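Local coordinates for protein trichothecene 3-O-acetyltransferase (Gibberella zeae, PDB 2RKT) that catalyses the transfer of an acetyl group from acetyl-CoA to the 3-hydroxyl of trichothecene toxins such as deoxynivalenol and T-2, as a member of the BAHD acyltransferase superfamily, at residues A175-P180 with D388-L393; D81-V86 with P136-Q141; I196-E201 with R347-A352. All coordinates share one frame; numbering follows the deposited sequence.

Interaction 1: residues A175-P180 with D388-L393; sequences ACRNDP and DYDFGL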
# COMPACT_ATOMS: atom_id res chain seq x y z
N ALA A 175 7.57 15.60 14.02
CA ALA A 175 7.95 16.99 13.61
C ALA A 175 6.88 18.04 13.93
O ALA A 175 7.17 19.07 14.57
CB ALA A 175 8.36 17.04 12.11
N CYS A 176 5.66 17.80 13.48
CA CYS A 176 4.53 18.69 13.74
C CYS A 176 4.20 18.82 15.22
O CYS A 176 3.70 19.86 15.66
CB CYS A 176 3.29 18.11 13.05
SG CYS A 176 3.28 18.15 11.28
N ARG A 177 4.40 17.74 15.99
CA ARG A 177 3.97 17.73 17.40
C ARG A 177 5.07 18.03 18.41
O ARG A 177 4.88 17.84 19.64
CB ARG A 177 3.21 16.43 17.73
CG ARG A 177 4.11 15.20 17.98
CD ARG A 177 3.36 13.92 17.64
NE ARG A 177 2.27 13.67 18.57
CZ ARG A 177 2.36 13.00 19.73
NH1 ARG A 177 1.27 12.82 20.45
NH2 ARG A 177 3.50 12.47 20.14
N ASN A 178 6.21 18.52 17.88
CA ASN A 178 7.41 18.92 18.65
C ASN A 178 8.04 17.78 19.47
O ASN A 178 8.52 17.97 20.60
CB ASN A 178 7.14 20.15 19.54
CG ASN A 178 6.50 21.30 18.79
OD1 ASN A 178 7.07 21.83 17.85
ND2 ASN A 178 5.27 21.69 19.19
N ASP A 179 8.06 16.58 18.89
CA ASP A 179 8.71 15.44 19.55
C ASP A 179 10.17 15.54 19.13
O ASP A 179 10.46 16.03 18.03
CB ASP A 179 8.15 14.09 19.07
CG ASP A 179 6.83 13.72 19.71
OD1 ASP A 179 6.59 14.07 20.87
OD2 ASP A 179 6.03 13.02 19.05
N PRO A 180 11.08 15.01 19.96
CA PRO A 180 12.47 14.94 19.47
C PRO A 180 12.63 13.81 18.44
O PRO A 180 11.83 12.89 18.44
CB PRO A 180 13.30 14.66 20.74
CG PRO A 180 12.30 14.33 21.86
CD PRO A 180 10.88 14.37 21.27
N ASP A 388 -1.93 6.10 15.27
CA ASP A 388 -1.40 6.92 16.37
C ASP A 388 -1.04 8.38 16.01
O ASP A 388 -0.63 9.15 16.89
CB ASP A 388 -0.18 6.24 16.99
CG ASP A 388 0.15 6.79 18.38
OD1 ASP A 388 -0.80 6.96 19.21
OD2 ASP A 388 1.37 7.02 18.61
N TYR A 389 -1.14 8.76 14.73
CA TYR A 389 -0.60 10.06 14.35
C TYR A 389 -1.60 11.19 14.44
O TYR A 389 -2.63 11.18 13.76
CB TYR A 389 0.09 10.03 12.99
CG TYR A 389 0.98 8.85 12.79
CD1 TYR A 389 1.18 8.32 11.50
CD2 TYR A 389 1.68 8.27 13.87
CE1 TYR A 389 2.00 7.23 11.28
CE2 TYR A 389 2.45 7.12 13.67
CZ TYR A 389 2.63 6.62 12.36
OH TYR A 389 3.38 5.48 12.13
N ASP A 390 -1.30 12.15 15.31
CA ASP A 390 -2.15 13.35 15.49
C ASP A 390 -1.55 14.61 14.81
O ASP A 390 -2.26 15.59 14.60
CB ASP A 390 -2.45 13.57 16.98
CG ASP A 390 -1.18 13.58 17.84
OD1 ASP A 390 -0.20 14.28 17.47
OD2 ASP A 390 -1.15 12.86 18.88
N PHE A 391 -0.25 14.56 14.47
CA PHE A 391 0.45 15.70 13.81
C PHE A 391 0.37 16.99 14.64
O PHE A 391 0.44 18.08 14.10
CB PHE A 391 -0.04 15.96 12.36
CG PHE A 391 0.10 14.75 11.44
CD1 PHE A 391 -0.95 13.86 11.32
CD2 PHE A 391 1.26 14.52 10.71
CE1 PHE A 391 -0.85 12.72 10.51
CE2 PHE A 391 1.38 13.38 9.88
CZ PHE A 391 0.32 12.48 9.80
N GLY A 392 0.24 16.85 15.96
CA GLY A 392 0.16 18.03 16.85
C GLY A 392 -1.01 18.95 16.52
O GLY A 392 -1.00 20.11 16.92
N LEU A 393 -2.03 18.43 15.82
CA LEU A 393 -3.19 19.27 15.35
C LEU A 393 -4.27 19.62 16.37
O LEU A 393 -5.12 20.52 16.12
CB LEU A 393 -3.82 18.69 14.07
CG LEU A 393 -2.91 18.51 12.84
CD1 LEU A 393 -3.68 17.96 11.64
CD2 LEU A 393 -2.22 19.81 12.41

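Interaction 2: residues D81-V86 with P136-Q141; sequences DVPRVV and PVILLQ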
# COMPACT_ATOMS: atom_id res chain seq x y z
N ASP A 81 11.67 23.49 -1.67
CA ASP A 81 12.23 23.69 -0.31
C ASP A 81 11.58 22.75 0.69
O ASP A 81 12.27 22.10 1.48
CB ASP A 81 12.10 25.17 0.17
CG ASP A 81 12.95 26.13 -0.64
OD1 ASP A 81 13.81 25.69 -1.44
OD2 ASP A 81 12.73 27.34 -0.48
N VAL A 82 10.25 22.67 0.65
CA VAL A 82 9.50 21.77 1.52
C VAL A 82 8.66 20.87 0.60
O VAL A 82 8.47 21.21 -0.57
CB VAL A 82 8.62 22.56 2.53
CG1 VAL A 82 9.52 23.24 3.61
CG2 VAL A 82 7.70 23.59 1.77
N PRO A 83 8.16 19.74 1.13
CA PRO A 83 7.14 19.00 0.34
C PRO A 83 5.90 19.88 0.24
O PRO A 83 5.57 20.61 1.20
CB PRO A 83 6.85 17.80 1.23
CG PRO A 83 8.08 17.71 2.12
CD PRO A 83 8.39 19.09 2.44
N ARG A 84 5.22 19.82 -0.90
CA ARG A 84 4.00 20.59 -1.18
C ARG A 84 2.79 20.04 -0.39
O ARG A 84 2.50 18.81 -0.49
CB ARG A 84 3.66 20.49 -2.69
CG ARG A 84 4.79 20.85 -3.68
CD ARG A 84 4.37 20.64 -5.15
NE ARG A 84 5.09 21.53 -6.08
CZ ARG A 84 4.92 21.56 -7.41
NH1 ARG A 84 4.06 20.74 -8.00
NH2 ARG A 84 5.62 22.41 -8.15
N VAL A 85 2.07 20.91 0.33
CA VAL A 85 0.72 20.62 0.84
C VAL A 85 -0.26 21.43 -0.00
O VAL A 85 -0.05 22.64 -0.19
CB VAL A 85 0.43 21.14 2.26
CG1 VAL A 85 -0.70 20.29 2.90
CG2 VAL A 85 1.66 21.19 3.10
N VAL A 86 -1.30 20.79 -0.50
CA VAL A 86 -2.43 21.48 -1.12
C VAL A 86 -3.47 21.57 -0.02
O VAL A 86 -3.73 20.58 0.67
CB VAL A 86 -3.05 20.63 -2.25
CG1 VAL A 86 -4.28 21.33 -2.90
CG2 VAL A 86 -2.01 20.28 -3.29
N PRO A 136 7.29 14.21 -7.36
CA PRO A 136 7.74 14.47 -5.98
C PRO A 136 7.77 13.21 -5.13
O PRO A 136 6.91 12.35 -5.25
CB PRO A 136 6.68 15.41 -5.43
CG PRO A 136 6.09 16.07 -6.73
CD PRO A 136 6.07 14.98 -7.70
N VAL A 137 8.76 13.14 -4.26
CA VAL A 137 8.86 12.05 -3.33
C VAL A 137 7.55 11.86 -2.54
O VAL A 137 7.05 10.74 -2.39
CB VAL A 137 10.11 12.28 -2.39
CG1 VAL A 137 9.99 11.48 -1.06
CG2 VAL A 137 11.39 11.95 -3.14
N ILE A 138 7.03 12.96 -2.03
CA ILE A 138 5.88 12.93 -1.20
C ILE A 138 5.04 14.11 -1.58
O ILE A 138 5.59 15.13 -1.96
CB ILE A 138 6.37 12.86 0.27
CG1 ILE A 138 5.66 11.76 1.02
CG2 ILE A 138 6.45 14.17 0.98
CD1 ILE A 138 6.67 10.95 1.71
N LEU A 139 3.71 13.96 -1.59
CA LEU A 139 2.75 15.05 -1.81
C LEU A 139 1.68 14.93 -0.72
O LEU A 139 1.32 13.84 -0.35
CB LEU A 139 2.10 14.96 -3.21
CG LEU A 139 2.90 15.26 -4.49
CD1 LEU A 139 2.08 15.06 -5.77
CD2 LEU A 139 3.43 16.68 -4.48
N LEU A 140 1.21 16.05 -0.17
CA LEU A 140 0.22 16.04 0.90
C LEU A 140 -0.99 16.89 0.51
O LEU A 140 -0.85 17.79 -0.33
CB LEU A 140 0.82 16.58 2.20
CG LEU A 140 2.07 15.73 2.49
CD1 LEU A 140 3.36 16.55 2.44
CD2 LEU A 140 1.88 14.86 3.70
N GLN A 141 -2.15 16.55 1.06
CA GLN A 141 -3.36 17.36 0.87
C GLN A 141 -4.16 17.41 2.15
O GLN A 141 -4.46 16.37 2.74
CB GLN A 141 -4.22 16.85 -0.30
CG GLN A 141 -5.36 17.79 -0.73
CD GLN A 141 -5.74 17.54 -2.17
OE1 GLN A 141 -4.88 17.55 -3.05
NE2 GLN A 141 -7.03 17.28 -2.42
O HOH W 1 6.35 17.71 -2.68
O HOH W 2 0.63 18.31 -2.64

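Interaction 3: residues I196-E201 with R347-A352; sequences IVPYLE and RTRGLA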
# COMPACT_ATOMS: atom_id res chain seq x y z
N ILE A 196 21.68 -1.55 0.20
CA ILE A 196 21.05 -2.09 1.39
C ILE A 196 20.65 -3.56 1.24
O ILE A 196 20.41 -4.25 2.23
CB ILE A 196 19.84 -1.25 1.83
CG1 ILE A 196 19.65 -1.38 3.35
CG2 ILE A 196 18.59 -1.54 0.96
CD1 ILE A 196 18.73 -0.35 3.95
N VAL A 197 20.58 -4.05 -0.00
CA VAL A 197 20.39 -5.50 -0.20
C VAL A 197 21.69 -6.08 -0.80
O VAL A 197 22.01 -5.78 -1.95
CB VAL A 197 19.15 -5.84 -1.13
CG1 VAL A 197 19.04 -7.35 -1.29
CG2 VAL A 197 17.85 -5.27 -0.56
N PRO A 198 22.46 -6.86 -0.00
CA PRO A 198 23.71 -7.44 -0.54
C PRO A 198 23.40 -8.42 -1.70
O PRO A 198 22.56 -9.30 -1.56
CB PRO A 198 24.32 -8.19 0.64
CG PRO A 198 23.57 -7.79 1.81
CD PRO A 198 22.24 -7.23 1.40
N TYR A 199 24.08 -8.23 -2.81
CA TYR A 199 23.85 -8.95 -4.04
C TYR A 199 24.50 -10.30 -3.96
O TYR A 199 25.44 -10.49 -3.22
CB TYR A 199 24.50 -8.20 -5.20
CG TYR A 199 23.86 -6.86 -5.52
CD1 TYR A 199 24.65 -5.73 -5.73
CD2 TYR A 199 22.47 -6.73 -5.61
CE1 TYR A 199 24.04 -4.48 -6.04
CE2 TYR A 199 21.87 -5.52 -5.92
CZ TYR A 199 22.65 -4.40 -6.12
OH TYR A 199 22.02 -3.21 -6.44
N LEU A 200 23.99 -11.24 -4.75
CA LEU A 200 24.54 -12.59 -4.79
C LEU A 200 25.62 -12.59 -5.86
O LEU A 200 25.48 -11.95 -6.91
CB LEU A 200 23.45 -13.62 -5.08
CG LEU A 200 22.23 -13.78 -4.15
CD1 LEU A 200 21.17 -14.64 -4.81
CD2 LEU A 200 22.55 -14.38 -2.80
N GLU A 201 26.73 -13.28 -5.58
CA GLU A 201 27.87 -13.34 -6.51
C GLU A 201 27.59 -14.36 -7.62
O GLU A 201 27.11 -15.46 -7.34
CB GLU A 201 29.17 -13.68 -5.75
N ARG A 347 15.54 -14.95 -1.24
CA ARG A 347 14.72 -14.64 -2.42
C ARG A 347 14.87 -13.17 -2.86
O ARG A 347 14.98 -12.89 -4.04
CB ARG A 347 13.25 -15.03 -2.17
CG ARG A 347 12.97 -16.55 -2.23
CD ARG A 347 11.52 -16.91 -1.83
NE ARG A 347 10.62 -16.31 -2.79
CZ ARG A 347 9.76 -15.33 -2.54
NH1 ARG A 347 9.62 -14.86 -1.32
NH2 ARG A 347 9.02 -14.82 -3.53
N THR A 348 14.82 -12.25 -1.90
CA THR A 348 14.91 -10.81 -2.13
C THR A 348 16.29 -10.40 -2.60
O THR A 348 16.42 -9.55 -3.48
CB THR A 348 14.56 -10.02 -0.82
OG1 THR A 348 13.35 -10.55 -0.27
CG2 THR A 348 14.40 -8.51 -1.07
N ARG A 349 17.34 -11.00 -2.04
CA ARG A 349 18.69 -10.81 -2.59
C ARG A 349 18.78 -11.25 -4.06
O ARG A 349 19.30 -10.51 -4.91
CB ARG A 349 19.78 -11.49 -1.73
CG ARG A 349 19.90 -10.94 -0.32
CD ARG A 349 21.05 -11.65 0.45
NE ARG A 349 22.36 -11.54 -0.23
CZ ARG A 349 23.41 -12.31 0.04
NH1 ARG A 349 23.34 -13.29 0.95
NH2 ARG A 349 24.55 -12.11 -0.62
N GLY A 350 18.23 -12.43 -4.37
CA GLY A 350 18.21 -12.91 -5.77
C GLY A 350 17.43 -11.99 -6.69
O GLY A 350 17.90 -11.59 -7.74
N LEU A 351 16.23 -11.60 -6.26
CA LEU A 351 15.46 -10.58 -7.02
C LEU A 351 16.24 -9.26 -7.27
O LEU A 351 16.33 -8.80 -8.41
CB LEU A 351 14.10 -10.31 -6.34
CG LEU A 351 13.22 -9.24 -7.00
CD1 LEU A 351 12.96 -9.48 -8.52
CD2 LEU A 351 11.91 -9.17 -6.24
N ALA A 352 16.80 -8.68 -6.21
CA ALA A 352 17.61 -7.45 -6.31
C ALA A 352 18.86 -7.64 -7.22
O ALA A 352 19.19 -6.79 -8.05
CB ALA A 352 18.02 -7.00 -4.90

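Interaction 1: residues A175-P180 with D388-L393
Arg177 and Asp390 meet in a side-on salt bridge with two bonds: Arg177 NE to Asp390 OD1 at 2.8 Å and Arg177 NH1 to Asp390 OD2 at 2.9 Å. The NE bond lies close to the guanidinium plane, whereas OD2 is tilted from it; the two planes are turned 33° apart. A bend at chi3 (-68°) turns the NE/NH1 edge to the carboxylate oxygens, though the side chains as a whole cross at about a right angle. A third bond, Arg177 NH2 to Asp179 OD2 at 2.8 Å, brings in a second aspartate, and Lys397 adds another positive charge at Asp390 OD2. Asp390 OD1 also accepts on its anti side from Gly392 N (3.0 Å), an Asx turn within the type I' turn 390-393, where Phe391 and Gly392 have positive phi. This Asp-Phe-Gly probably begins the DFGWG signature of BAHD enzymes, whose aspartate is structural in relatives, salt-bridged to an arginine. Where helix 162-176 ends, Cys176 CB presses on Phe391 O at 3.0 Å, its SG lies near the ring edge, and Arg177 CB sits 3.5 Å from Gly392 N; Cys176 O and Arg177 CA leave no room for a CB on Gly392.

Interaction 2: residues D81-V86 with P136-Q141
Val85 and Val86 pair in parallel with Leu140 and Gln141, joining edge strand 85-89 to strand 138-145 in a mixed five-stranded sheet built mainly from the N-terminal half; the other neighbours in that sheet run antiparallel. Two backbone bonds hold the pairing, Leu140 N to Arg84 O at 3.1 Å and Val86 N to Leu140 O at 3.0 Å. CA-H...O contacts add to them, Val85 CA to Leu140 O at 3.4 Å between the two bonds and Gln141 CA to Val86 O at 3.2 Å just past them. Toward Pro83 the strands diverge, and a water spans the wider gap, donating to Ile138 O and accepting from Arg84 N. A second water donates to both Arg84 O and Leu140 O. On one face, Pro83 CB rests 3.7 Å from Ile138 CG2 and 3.9 Å from Leu140 CD1, while Val85 CG1 slants over Leu140 CB; Val85 and Leu140 also reach Leu47 of helix 36-53. On the other face, chi1 of -169° and an extended chain run Gln141 alongside Val86, and the turn of its amide leaves OE1 3.7 Å from Val86 CB; its NE2 bonds to Asn143. Arg84 CD lies beside Leu139 CD2, and the guanidinium goes on to Glu80. With two donors each, one backbone N-H and one shared water, Arg84 O and Leu140 O are satisfied by backbone and solvent together at this sheet edge, while the face carrying Leu140 is apolar.

Interaction 3: residues I196-E201 with R347-A352
The flat guanidinium of Arg349 has Leu200 over one face, its CD2 3.6 Å above the centre, and its edge turned to two consecutive carbonyls. Arg349 NE bonds to Pro198 O at 2.6 Å, a short bond, and Arg349 NH2 to Tyr199 O at 3.2 Å. Both oxygens lie near the guanidinium plane, yet the donors stand above the carbonyl planes, by 41° at Pro198 and 65° at Tyr199, so neither bond follows a lone pair. A bend at chi3 (57°) turns the arginine's end along the loop backbone. The ring of Tyr199 has Val197 O over one face, offset toward the rim, and stacks with His356; its CE2 comes obliquely to 3.7 Å from Ala352 O, and its hydroxyl bonds to Thr10. Apolar contacts fill in beside the arginine stem. Val197 CG1 touches both Arg349 CA (3.7 Å) and Ala352 CB (3.8 Å), about one helical turn apart, and Leu200 CD1 reaches Gly350 CA at 3.6 Å. Met300 also touches Val197, Pro198 and Arg349. The geometry is that of an extended loop laid against a helix, with one arginine donating to two successive carbonyls; lying between helix 183-190 and strand 230-237, the loop is consistent with the long crossover that joins the two domains of BAHD enzymes.

In the fold
From the N terminus, interaction 2 closes first: segments 81-86 and 136-141, with 49 residues of little regular structure between them, pair as strands 85-89 and 138-145. Only then does interaction 1 open, at the end of helix 162-176, and its partner at 388-393 comes 207 residues later, binding a late loop back onto the N-terminal half. Within that span interaction 3 both opens, at 196-201, and closes, on helix 342-356, so it is nested and no two contacts cross. Interactions 1 and 2 are neighbours, their centres about 17 Å apart, whereas interaction 3 lies about 36 and 32 Å from them, centre to centre, where the loop after helix 183-190 lies on helix 342-356.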